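Local coordinates for protein ketosynthase (Streptomyces sp. MSC090213JE08, PDB 6KXD) that probably catalyses chain elongation in a type II polyketide synthase, condensing an acyl-ACP with malonyl-ACP to give a 3-oxoacyl-ACP and carbon dioxide, at residues I18-G22 and S332-H336; T168-N174 and N390-A394; G196-V200 and T231-A235; I358-H364 and V375-V381. All coordinates share one frame; numbering follows the deposited sequence.

Interaction 1 of 4, residues I18-G22 and S332-H336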
loop_
_atom_site.group_PDB
_atom_site.type_symbol
_atom_site.label_atom_id
_atom_site.label_comp_id
_atom_site.label_asym_id
_atom_site.label_seq_id
_atom_site.Cartn_x
_atom_site.Cartn_y
_atom_site.Cartn_z
ATOM N N ILE A 18 -12.298 10.755 -10.893
ATOM C CA ILE A 18 -11.674 10.875 -12.172
ATOM C C ILE A 18 -11.763 9.501 -12.814
ATOM O O ILE A 18 -11.067 8.609 -12.382
ATOM C CB ILE A 18 -10.189 11.255 -12.082
ATOM C CG1 ILE A 18 -9.935 12.588 -11.371
ATOM C CG2 ILE A 18 -9.578 11.234 -13.464
ATOM C CD1 ILE A 18 -10.132 13.784 -12.255
ATOM N N SER A 19 -12.589 9.330 -13.841
ATOM C CA SER A 19 -12.809 7.983 -14.363
ATOM C C SER A 19 -13.018 8.051 -15.869
ATOM O O SER A 19 -13.305 9.124 -16.426
ATOM C CB SER A 19 -13.986 7.320 -13.679
ATOM O OG SER A 19 -15.196 7.572 -14.374
ATOM N N SER A 20 -12.933 6.864 -16.467
ATOM C CA SER A 20 -13.086 6.651 -17.881
ATOM C C SER A 20 -14.540 6.895 -18.308
ATOM O O SER A 20 -14.743 7.001 -19.493
ATOM C CB SER A 20 -12.602 5.267 -18.273
ATOM O OG SER A 20 -13.410 4.285 -17.659
ATOM N N ILE A 21 -15.503 6.964 -17.366
ATOM C CA ILE A 21 -16.918 7.166 -17.659
ATOM C C ILE A 21 -17.446 8.461 -17.036
ATOM O O ILE A 21 -18.688 8.638 -16.920
ATOM C CB ILE A 21 -17.788 5.965 -17.234
ATOM C CG1 ILE A 21 -17.943 5.826 -15.714
ATOM C CG2 ILE A 21 -17.247 4.701 -17.881
ATOM C CD1 ILE A 21 -18.937 4.791 -15.290
ATOM N N GLY A 22 -16.547 9.362 -16.628
ATOM C CA GLY A 22 -16.991 10.590 -16.012
ATOM C C GLY A 22 -16.089 11.076 -14.890
ATOM O O GLY A 22 -15.498 10.291 -14.146
ATOM N N SER A 332 -17.218 -3.700 -15.985
ATOM C CA SER A 332 -17.785 -3.854 -17.314
ATOM C C SER A 332 -17.750 -2.479 -17.990
ATOM O O SER A 332 -17.385 -2.404 -19.141
ATOM C CB SER A 332 -19.155 -4.431 -17.271
ATOM O OG SER A 332 -20.053 -3.573 -16.597
ATOM N N MET A 333 -18.007 -1.418 -17.196
ATOM C CA MET A 333 -17.993 -0.058 -17.684
ATOM C C MET A 333 -16.592 0.563 -17.572
ATOM O O MET A 333 -16.073 1.104 -18.531
ATOM C CB MET A 333 -18.986 0.797 -16.908
ATOM C CG MET A 333 -20.423 0.422 -17.139
ATOM S SD MET A 333 -21.541 1.236 -15.969
ATOM C CE MET A 333 -21.360 0.175 -14.529
ATOM N N LEU A 334 -15.977 0.518 -16.377
ATOM C CA LEU A 334 -14.673 1.206 -16.146
ATOM C C LEU A 334 -13.500 0.495 -16.790
ATOM O O LEU A 334 -12.446 1.064 -16.919
ATOM C CB LEU A 334 -14.458 1.294 -14.643
ATOM C CG LEU A 334 -15.461 2.186 -13.942
ATOM C CD1 LEU A 334 -15.178 2.265 -12.456
ATOM C CD2 LEU A 334 -15.438 3.575 -14.551
ATOM N N GLY A 335 -13.665 -0.782 -17.139
ATOM C CA GLY A 335 -12.514 -1.587 -17.324
ATOM C C GLY A 335 -11.861 -1.788 -15.958
ATOM O O GLY A 335 -12.458 -1.476 -14.911
ATOM N N HIS A 336 -10.651 -2.305 -15.966
ATOM C CA HIS A 336 -9.989 -2.615 -14.713
ATOM C C HIS A 336 -9.065 -1.447 -14.376
ATOM O O HIS A 336 -7.966 -1.375 -14.939
ATOM C CB HIS A 336 -9.243 -3.942 -14.823
ATOM C CG HIS A 336 -8.738 -4.420 -13.505
ATOM N ND1 HIS A 336 -8.671 -3.580 -12.395
ATOM C CD2 HIS A 336 -8.295 -5.627 -13.106
ATOM C CE1 HIS A 336 -8.184 -4.260 -11.367
ATOM N NE2 HIS A 336 -7.937 -5.522 -11.781
HETATM O O HOH W 1 -10.908 3.101 -16.504
#
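Ile21 meets Leu334 with no flat side-chain group between them, so no ring face or edge takes part; the planar groups here are backbone carbonyls. Ile21 CG2 rests against one of them, Met333 O, at 3.8 Å. The two aliphatic side chains cross at about a right angle. A single methyl, Leu334 CD2, does the touching: it lies 3.6 Å from Ile21 CG1 and is also near CD1 and CG2. Ile21 CG1 stands between its own backbone N and carbonyl carbon (chi1 72°), which turns the branch toward the helix end. Beside this patch a water bridges the Ser20 hydroxyl and the backbone carbonyl of Leu334. It donates to Leu334 O at 2.6 Å and is hydrogen-bonded to Ser20 OG at 3.0 Å.

The loop side is a type I turn from Ser19 to Gly22. Ser19 OG accepts from Ile21 N at 3.1 Å, an ST turn. It also donates to Gly22 O at 2.7 Å, in the carbonyl plane and on a lone pair. Without the Ser19 hydroxyl, as with an alanine here, Ile21 N and Gly22 O would each lose a partner, and the turn carrying Ile21 is likely to shift against Leu334.

The contact joins the end of strand 10-19 to the C-terminal end of the short helix 331-334. Tyr28 of helix 24-34 packs on Ser19, Ile21 and Leu334, and Leu344 of helix 341-355 lies against Leu334.

Interaction 2 of 4, residues T168-N174 and N390-A394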
loop_
_atom_site.group_PDB
_atom_site.type_symbol
_atom_site.label_atom_id
_atom_site.label_comp_id
_atom_site.label_asym_id
_atom_site.label_seq_id
_atom_site.Cartn_x
_atom_site.Cartn_y
_atom_site.Cartn_z
ATOM N N THR A 168 -1.927 -2.767 -2.472
ATOM C CA THR A 168 -2.554 -4.084 -2.540
ATOM C C THR A 168 -3.362 -4.175 -3.843
ATOM O O THR A 168 -4.480 -4.775 -3.912
ATOM C CB THR A 168 -3.369 -4.351 -1.274
ATOM O OG1 THR A 168 -4.378 -3.349 -1.160
ATOM C CG2 THR A 168 -2.534 -4.378 -0.015
ATOM N N ALA A 169 -2.853 -3.481 -4.859
ATOM C CA ALA A 169 -3.348 -3.592 -6.243
ATOM C C ALA A 169 -4.871 -3.384 -6.345
ATOM O O ALA A 169 -5.406 -2.336 -5.942
ATOM C CB ALA A 169 -2.836 -4.879 -6.810
ATOM N N CYS A 170 -5.623 -4.334 -6.929
ATOM C CA CYS A 170 -7.052 -4.086 -7.198
ATOM C C CYS A 170 -7.884 -3.912 -5.935
ATOM O O CYS A 170 -8.993 -3.290 -5.974
ATOM C CB CYS A 170 -7.681 -5.245 -7.943
ATOM S SG CYS A 170 -6.457 -5.999 -9.014
ATOM N N ALA A 171 -7.353 -4.408 -4.811
ATOM C CA ALA A 171 -8.076 -4.333 -3.584
ATOM C C ALA A 171 -7.719 -3.055 -2.826
ATOM O O ALA A 171 -8.279 -2.792 -1.799
ATOM C CB ALA A 171 -7.789 -5.548 -2.738
ATOM N N ALA A 172 -6.808 -2.252 -3.371
ATOM C CA ALA A 172 -6.150 -1.231 -2.574
ATOM C C ALA A 172 -7.165 -0.164 -2.150
ATOM O O ALA A 172 -7.133 0.294 -1.033
ATOM C CB ALA A 172 -4.975 -0.689 -3.340
ATOM N N GLY A 173 -8.119 0.194 -3.015
ATOM C CA GLY A 173 -9.159 1.167 -2.647
ATOM C C GLY A 173 -9.961 0.756 -1.415
ATOM O O GLY A 173 -10.153 1.500 -0.536
ATOM N N ASN A 174 -10.396 -0.497 -1.372
ATOM C CA ASN A 174 -11.134 -1.041 -0.271
ATOM C C ASN A 174 -10.254 -1.123 0.982
ATOM O O ASN A 174 -10.717 -0.836 2.083
ATOM C CB ASN A 174 -11.666 -2.437 -0.593
ATOM C CG ASN A 174 -13.056 -2.422 -1.192
ATOM O OD1 ASN A 174 -13.654 -1.348 -1.326
ATOM N ND2 ASN A 174 -13.520 -3.592 -1.625
ATOM N N ASN A 390 -19.032 -4.276 -1.528
ATOM C CA ASN A 390 -18.106 -4.036 -2.587
ATOM C C ASN A 390 -16.905 -4.954 -2.411
ATOM O O ASN A 390 -16.150 -4.791 -1.460
ATOM C CB ASN A 390 -17.640 -2.582 -2.551
ATOM C CG ASN A 390 -16.732 -2.188 -3.693
ATOM O OD1 ASN A 390 -17.063 -2.426 -4.864
ATOM N ND2 ASN A 390 -15.618 -1.538 -3.359
ATOM N N ASN A 391 -16.728 -5.858 -3.376
ATOM C CA ASN A 391 -15.735 -6.847 -3.372
ATOM C C ASN A 391 -14.495 -6.355 -4.102
ATOM O O ASN A 391 -14.538 -5.585 -5.065
ATOM C CB ASN A 391 -16.136 -8.130 -4.093
ATOM C CG ASN A 391 -17.166 -8.955 -3.354
ATOM O OD1 ASN A 391 -17.626 -8.600 -2.274
ATOM N ND2 ASN A 391 -17.523 -10.080 -3.947
ATOM N N SER A 392 -13.365 -6.922 -3.680
ATOM C CA SER A 392 -12.163 -6.692 -4.374
ATOM C C SER A 392 -11.204 -7.801 -3.983
ATOM O O SER A 392 -11.219 -8.260 -2.844
ATOM C CB SER A 392 -11.610 -5.322 -4.091
ATOM O OG SER A 392 -10.998 -5.302 -2.807
ATOM N N SER A 393 -10.475 -8.272 -4.992
ATOM C CA SER A 393 -9.492 -9.291 -4.872
ATOM C C SER A 393 -8.308 -8.792 -5.675
ATOM O O SER A 393 -8.481 -7.955 -6.559
ATOM C CB SER A 393 -9.970 -10.629 -5.373
ATOM O OG SER A 393 -11.034 -11.084 -4.564
ATOM N N ALA A 394 -7.120 -9.210 -5.275
ATOM C CA ALA A 394 -5.941 -8.762 -5.927
ATOM C C ALA A 394 -4.979 -9.927 -6.006
ATOM O O ALA A 394 -5.184 -10.944 -5.356
ATOM C CB ALA A 394 -5.356 -7.574 -5.190
#
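Ala394 CB is the apolar centre, touching Ala169 CB and Ala171 CB, each at 4.0 Å. Residues 168-174 form the sharp turn into helix 172-185, consistent with the nucleophile elbow of thiolase-fold ketosynthases. Ala169 has positive phi there, and Cys170 follows it at the start of the helical turn. His301 and His336 both touch Cys170, an arrangement like the Cys-His-His centre of the family. Cys170 CB is pressed to 3.1 Å from Ser393 O.

One step back along strand 387-394 from Ser393, Ser392 OG packs against Ala171 CA at 3.2 Å and is hydrogen-bonded to Ala400 O.

The polar edge is a pair of asparagines whose amide planes stand 89° apart. Asn390 CG lies opposite the backbone N (chi1 -176°), which brings ND2 over to the helix. That ND2 donates to Asn174 OD1 at 2.8 Å and also to Ser342 O. An alanine in place of Asn174 removes both amide atoms, and Asn390 ND2 would probably be left without its helix acceptor, and Asn390 O and Ala400 O without this donor. Asn174 ND2 is shared as well: it reaches Ala400 O and makes a weak, bent bond of 2.9 Å to Asn390 O.

Interaction 3 of 4, residues G196-V200 and T231-A235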
loop_
_atom_site.group_PDB
_atom_site.type_symbol
_atom_site.label_atom_id
_atom_site.label_comp_id
_atom_site.label_asym_id
_atom_site.label_seq_id
_atom_site.Cartn_x
_atom_site.Cartn_y
_atom_site.Cartn_z
ATOM N N GLY A 196 -8.113 5.293 -4.155
ATOM C CA GLY A 196 -7.140 4.672 -4.994
ATOM C C GLY A 196 -7.038 5.409 -6.297
ATOM O O GLY A 196 -7.925 6.194 -6.631
ATOM N N ALA A 197 -5.918 5.185 -6.951
ATOM C CA ALA A 197 -5.510 5.911 -8.129
ATOM C C ALA A 197 -4.557 5.038 -8.921
ATOM O O ALA A 197 -3.714 4.373 -8.335
ATOM C CB ALA A 197 -4.791 7.172 -7.737
ATOM N N ASP A 198 -4.680 5.072 -10.250
ATOM C CA ASP A 198 -3.715 4.483 -11.096
ATOM C C ASP A 198 -3.790 5.133 -12.479
ATOM O O ASP A 198 -4.745 5.827 -12.768
ATOM C CB ASP A 198 -3.966 2.992 -11.268
ATOM C CG ASP A 198 -2.722 2.217 -10.906
ATOM O OD1 ASP A 198 -1.638 2.490 -11.524
ATOM O OD2 ASP A 198 -2.852 1.439 -9.965
ATOM N N ALA A 199 -2.762 4.901 -13.277
ATOM C CA ALA A 199 -2.686 5.463 -14.591
ATOM C C ALA A 199 -2.353 4.349 -15.566
ATOM O O ALA A 199 -1.483 3.534 -15.305
ATOM C CB ALA A 199 -1.648 6.542 -14.634
ATOM N N VAL A 200 -3.003 4.406 -16.733
ATOM C CA VAL A 200 -2.717 3.459 -17.798
ATOM C C VAL A 200 -1.228 3.502 -18.133
ATOM O O VAL A 200 -0.572 4.553 -18.213
ATOM C CB VAL A 200 -3.635 3.705 -19.012
ATOM C CG1 VAL A 200 -3.073 3.099 -20.291
ATOM C CG2 VAL A 200 -5.034 3.200 -18.724
ATOM N N THR A 231 -7.476 -2.690 -19.458
ATOM C CA THR A 231 -6.740 -1.889 -18.454
ATOM C C THR A 231 -7.363 -0.491 -18.418
ATOM O O THR A 231 -7.845 0.039 -19.440
ATOM C CB THR A 231 -5.249 -1.835 -18.758
ATOM O OG1 THR A 231 -5.036 -1.084 -19.944
ATOM C CG2 THR A 231 -4.610 -3.190 -18.936
ATOM N N GLY A 232 -7.433 0.053 -17.208
ATOM C CA GLY A 232 -8.091 1.266 -16.900
ATOM C C GLY A 232 -7.241 2.101 -15.969
ATOM O O GLY A 232 -6.072 1.817 -15.759
ATOM N N GLU A 233 -7.831 3.208 -15.532
ATOM C CA GLU A 233 -7.150 4.141 -14.735
ATOM C C GLU A 233 -8.152 5.109 -14.125
ATOM O O GLU A 233 -9.354 5.035 -14.346
ATOM C CB GLU A 233 -6.120 4.891 -15.571
ATOM C CG GLU A 233 -6.729 5.675 -16.747
ATOM C CD GLU A 233 -5.784 6.662 -17.382
ATOM O OE1 GLU A 233 -4.555 6.493 -17.263
ATOM O OE2 GLU A 233 -6.294 7.625 -17.983
ATOM N N GLY A 234 -7.619 6.021 -13.323
ATOM C CA GLY A 234 -8.430 7.005 -12.696
ATOM C C GLY A 234 -8.168 7.074 -11.212
ATOM O O GLY A 234 -7.209 6.567 -10.735
ATOM N N ALA A 235 -9.033 7.786 -10.507
ATOM C CA ALA A 235 -8.906 7.903 -9.078
ATOM C C ALA A 235 -10.299 8.043 -8.492
ATOM O O ALA A 235 -11.192 8.716 -9.049
ATOM C CB ALA A 235 -8.032 9.084 -8.756
#
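Ala197 and Ala235 form the tight end of this contact. Their CA atoms are only 4.0 Å apart, as an antiparallel non-hydrogen-bonded pair, and the two CB methyls meet at 3.9 Å on the same face of the sheet. CA-H...O contacts brace them: Ala235 CA lies 3.1 Å from Gly196 O, and the CA-H of Ala197 is directed at Gly234 O.

The next pair, Asp198 with Gly234, is hydrogen-bonded in both directions. Gly234 N gives to Asp198 O at 2.9 Å in a nearly straight bond (174°), and Asp198 N gives to Gly234 O. A side chain at Gly234 would run into the carbonyl of Glu233 at these backbone angles.

Beyond this pair strand 191-198 has ended and strand 234-242 has not yet begun; here Glu233 takes over. Its CG sits between the backbone N and carbonyl carbon (chi1 60°), and the extended chain crosses Val200 at about a right angle. OE1 accepts from Val200 N at 2.7 Å through its anti lone pair and forms a salt bridge with Arg44; OE2 is bound by Tyr81 OH and Val58 N. Asp198 instead leads away from the partner strand, its OD2 receiving Thr112 N, Asp113 N and Gly339 N.

Val200 is still well packed, its CG2 3.4 Å from Gly232 O. The contact slackens only at Thr231, whose O is 4.3 Å from Val200 CG2; this end is buried too.

In the large sheet, strand 191-198 runs between 105-110 and 234-242, and the latter pairs in turn with 10-19. Helix 77-93 covers the alanine face, with Ala82 on Ala197 and with Tyr81 and Ala85 on Ala235.

Interaction 4 of 4, residues I358-H364 and V375-V381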
loop_
_atom_site.group_PDB
_atom_site.type_symbol
_atom_site.label_atom_id
_atom_site.label_comp_id
_atom_site.label_asym_id
_atom_site.label_seq_id
_atom_site.Cartn_x
_atom_site.Cartn_y
_atom_site.Cartn_z
ATOM N N ILE A 358 -28.964 0.335 -9.025
ATOM C CA ILE A 358 -27.977 -0.692 -9.110
ATOM C C ILE A 358 -27.370 -0.585 -10.495
ATOM O O ILE A 358 -28.071 -0.729 -11.505
ATOM C CB ILE A 358 -28.554 -2.093 -8.852
ATOM C CG1 ILE A 358 -29.229 -2.212 -7.492
ATOM C CG2 ILE A 358 -27.454 -3.136 -9.014
ATOM C CD1 ILE A 358 -29.901 -3.546 -7.304
ATOM N N PRO A 359 -26.054 -0.290 -10.589
ATOM C CA PRO A 359 -25.420 -0.059 -11.869
ATOM C C PRO A 359 -25.317 -1.401 -12.566
ATOM O O PRO A 359 -25.270 -2.437 -11.893
ATOM C CB PRO A 359 -24.045 0.509 -11.510
ATOM C CG PRO A 359 -23.752 -0.091 -10.157
ATOM C CD PRO A 359 -25.101 -0.168 -9.474
ATOM N N PRO A 360 -25.267 -1.400 -13.914
ATOM C CA PRO A 360 -25.318 -2.640 -14.685
ATOM C C PRO A 360 -23.970 -3.314 -14.921
ATOM O O PRO A 360 -22.926 -2.639 -14.966
ATOM C CB PRO A 360 -25.824 -2.200 -16.067
ATOM C CG PRO A 360 -25.345 -0.764 -16.187
ATOM C CD PRO A 360 -25.240 -0.208 -14.776
ATOM N N THR A 361 -24.041 -4.632 -15.146
ATOM C CA THR A 361 -23.006 -5.361 -15.833
ATOM C C THR A 361 -23.311 -5.298 -17.334
ATOM O O THR A 361 -24.233 -5.989 -17.810
ATOM C CB THR A 361 -22.925 -6.812 -15.344
ATOM O OG1 THR A 361 -22.991 -6.817 -13.922
ATOM C CG2 THR A 361 -21.693 -7.518 -15.864
ATOM N N ILE A 362 -22.542 -4.484 -18.064
ATOM C CA ILE A 362 -22.779 -4.195 -19.464
ATOM C C ILE A 362 -22.012 -5.210 -20.321
ATOM O O ILE A 362 -21.348 -6.087 -19.797
ATOM C CB ILE A 362 -22.411 -2.730 -19.785
ATOM C CG1 ILE A 362 -20.895 -2.489 -19.884
ATOM C CG2 ILE A 362 -23.077 -1.818 -18.783
ATOM C CD1 ILE A 362 -20.501 -1.144 -20.507
ATOM N N ASN A 363 -22.176 -5.103 -21.644
ATOM C CA ASN A 363 -21.646 -6.041 -22.622
ATOM C C ASN A 363 -22.079 -7.481 -22.278
ATOM O O ASN A 363 -21.364 -8.439 -22.586
ATOM C CB ASN A 363 -20.121 -5.928 -22.748
ATOM C CG ASN A 363 -19.624 -4.501 -22.857
ATOM O OD1 ASN A 363 -20.229 -3.697 -23.553
ATOM N ND2 ASN A 363 -18.537 -4.174 -22.169
ATOM N N HIS A 364 -23.233 -7.633 -21.626
ATOM C CA HIS A 364 -23.702 -8.932 -21.173
ATOM C C HIS A 364 -24.617 -9.561 -22.231
ATOM O O HIS A 364 -25.760 -9.079 -22.437
ATOM C CB HIS A 364 -24.421 -8.836 -19.830
ATOM C CG HIS A 364 -24.479 -10.153 -19.116
ATOM N ND1 HIS A 364 -23.337 -10.773 -18.641
ATOM C CD2 HIS A 364 -25.508 -10.976 -18.808
ATOM C CE1 HIS A 364 -23.671 -11.906 -18.056
ATOM N NE2 HIS A 364 -24.991 -12.050 -18.131
ATOM N N VAL A 375 -26.813 -10.532 -12.715
ATOM C CA VAL A 375 -25.759 -9.551 -12.877
ATOM C C VAL A 375 -26.328 -8.172 -13.261
ATOM O O VAL A 375 -25.588 -7.288 -13.680
ATOM C CB VAL A 375 -24.723 -10.053 -13.891
ATOM C CG1 VAL A 375 -24.139 -11.380 -13.429
ATOM C CG2 VAL A 375 -25.289 -10.171 -15.306
ATOM N N VAL A 376 -27.643 -7.994 -13.124
ATOM C CA VAL A 376 -28.303 -6.758 -13.562
ATOM C C VAL A 376 -27.766 -6.415 -14.944
ATOM O O VAL A 376 -27.099 -5.408 -15.145
ATOM C CB VAL A 376 -28.074 -5.645 -12.523
ATOM C CG1 VAL A 376 -28.736 -4.332 -12.919
ATOM C CG2 VAL A 376 -28.534 -6.087 -11.142
ATOM N N PRO A 377 -28.009 -7.261 -15.970
ATOM C CA PRO A 377 -27.352 -7.102 -17.260
ATOM C C PRO A 377 -27.762 -5.795 -17.949
ATOM O O PRO A 377 -28.937 -5.445 -17.896
ATOM C CB PRO A 377 -27.821 -8.304 -18.108
ATOM C CG PRO A 377 -29.081 -8.821 -17.414
ATOM C CD PRO A 377 -29.011 -8.344 -15.975
ATOM N N ASN A 378 -26.755 -5.083 -18.473
ATOM C CA ASN A 378 -26.826 -4.030 -19.495
ATOM C C ASN A 378 -27.567 -2.757 -19.059
ATOM O O ASN A 378 -27.270 -1.707 -19.593
ATOM C CB ASN A 378 -27.414 -4.590 -20.782
ATOM C CG ASN A 378 -26.570 -5.730 -21.286
ATOM O OD1 ASN A 378 -25.349 -5.611 -21.343
ATOM N ND2 ASN A 378 -27.208 -6.850 -21.600
ATOM N N ARG A 379 -28.548 -2.828 -18.169
ATOM C CA ARG A 379 -29.271 -1.613 -17.787
ATOM C C ARG A 379 -29.368 -1.508 -16.272
ATOM O O ARG A 379 -29.697 -2.462 -15.584
ATOM C CB ARG A 379 -30.700 -1.534 -18.355
ATOM C CG ARG A 379 -31.269 -2.844 -18.875
ATOM C CD ARG A 379 -32.678 -2.691 -19.425
ATOM N NE ARG A 379 -33.106 -3.750 -20.341
ATOM C CZ ARG A 379 -32.613 -3.993 -21.567
ATOM N NH1 ARG A 379 -31.334 -3.781 -21.861
ATOM N NH2 ARG A 379 -33.420 -4.476 -22.499
ATOM N N ALA A 380 -29.138 -0.290 -15.778
ATOM C CA ALA A 380 -29.348 0.023 -14.390
ATOM C C ALA A 380 -30.805 -0.247 -14.051
ATOM O O ALA A 380 -31.665 -0.073 -14.888
ATOM C CB ALA A 380 -28.996 1.459 -14.092
ATOM N N VAL A 381 -31.047 -0.668 -12.814
ATOM C CA VAL A 381 -32.397 -0.822 -12.325
ATOM C C VAL A 381 -32.536 0.071 -11.096
ATOM O O VAL A 381 -31.543 0.462 -10.517
ATOM C CB VAL A 381 -32.742 -2.298 -12.040
ATOM C CG1 VAL A 381 -32.827 -3.102 -13.331
ATOM C CG2 VAL A 381 -31.759 -2.941 -11.075
#
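Ile358 and Val381 form an antiparallel hydrogen-bonded pair in the small two-stranded sheet of 357-358 and 381-382. Ile358 N donates to Val381 O at 3.0 Å, and Val381 N returns a longer bond to Ile358 O. Past this pair the two chains run on as irregular loops, interrupted by Pro359, Pro360 and Pro377, which have no N-H to give.

Thr361 makes the next set of bonds. Its N donates to Val376 O at 3.2 Å, from above the carbonyl plane, and weakly to Val375 O. Its hydroxyl serves twice: OG1 donates to Val375 O at 2.7 Å, in plane and on a lone pair, and it accepts from Ala329 N. Thr361 O is taken by Asn378 N at 2.8 Å.

Asn378 then grips the backbone of His364 at two points. Its CG lies beside its own backbone N (chi1 -59°), and the amide is thereby brought back over the first loop. OD1 accepts from His364 N at 2.9 Å on a lone pair. ND2 donates to His364 O along a straight line (180°), with that oxygen in the amide plane. These two bonds should hold the amide's rotation.

The imidazole of His364 has its polar partner elsewhere, NE2 bonding to Thr367 OG1. Ile358, Thr361 and Val376 pack on Val328 of strand 326-328, and Pro359, Pro360 and Ile362 on Met333 of helix 331-334. Over one face of the His364 ring stands a methyl, Val375 CG2, in a CH-pi contact 3.5 Å from the ring centroid.

In the fold
From the N terminus, residues 18-22 open interaction 1, which closes 310 residues later at 332-336. Within that span, 168-174 open interaction 2, which closes only at 390-394, so interactions 1 and 2 cross. Interaction 3 is a short closure lying inside both. Interaction 4 begins after interaction 1 has closed and lies wholly within interaction 2. Ile18 O meets Ala235 N, a probable hydrogen bond joining interactions 1 and 3 in the large sheet. His336 NE2 packs on Cys170 SG and links interaction 1 to interaction 2. Ser332 and Met333 touch 360-362, tying the peripheral loops of interaction 4 to helix 331-334.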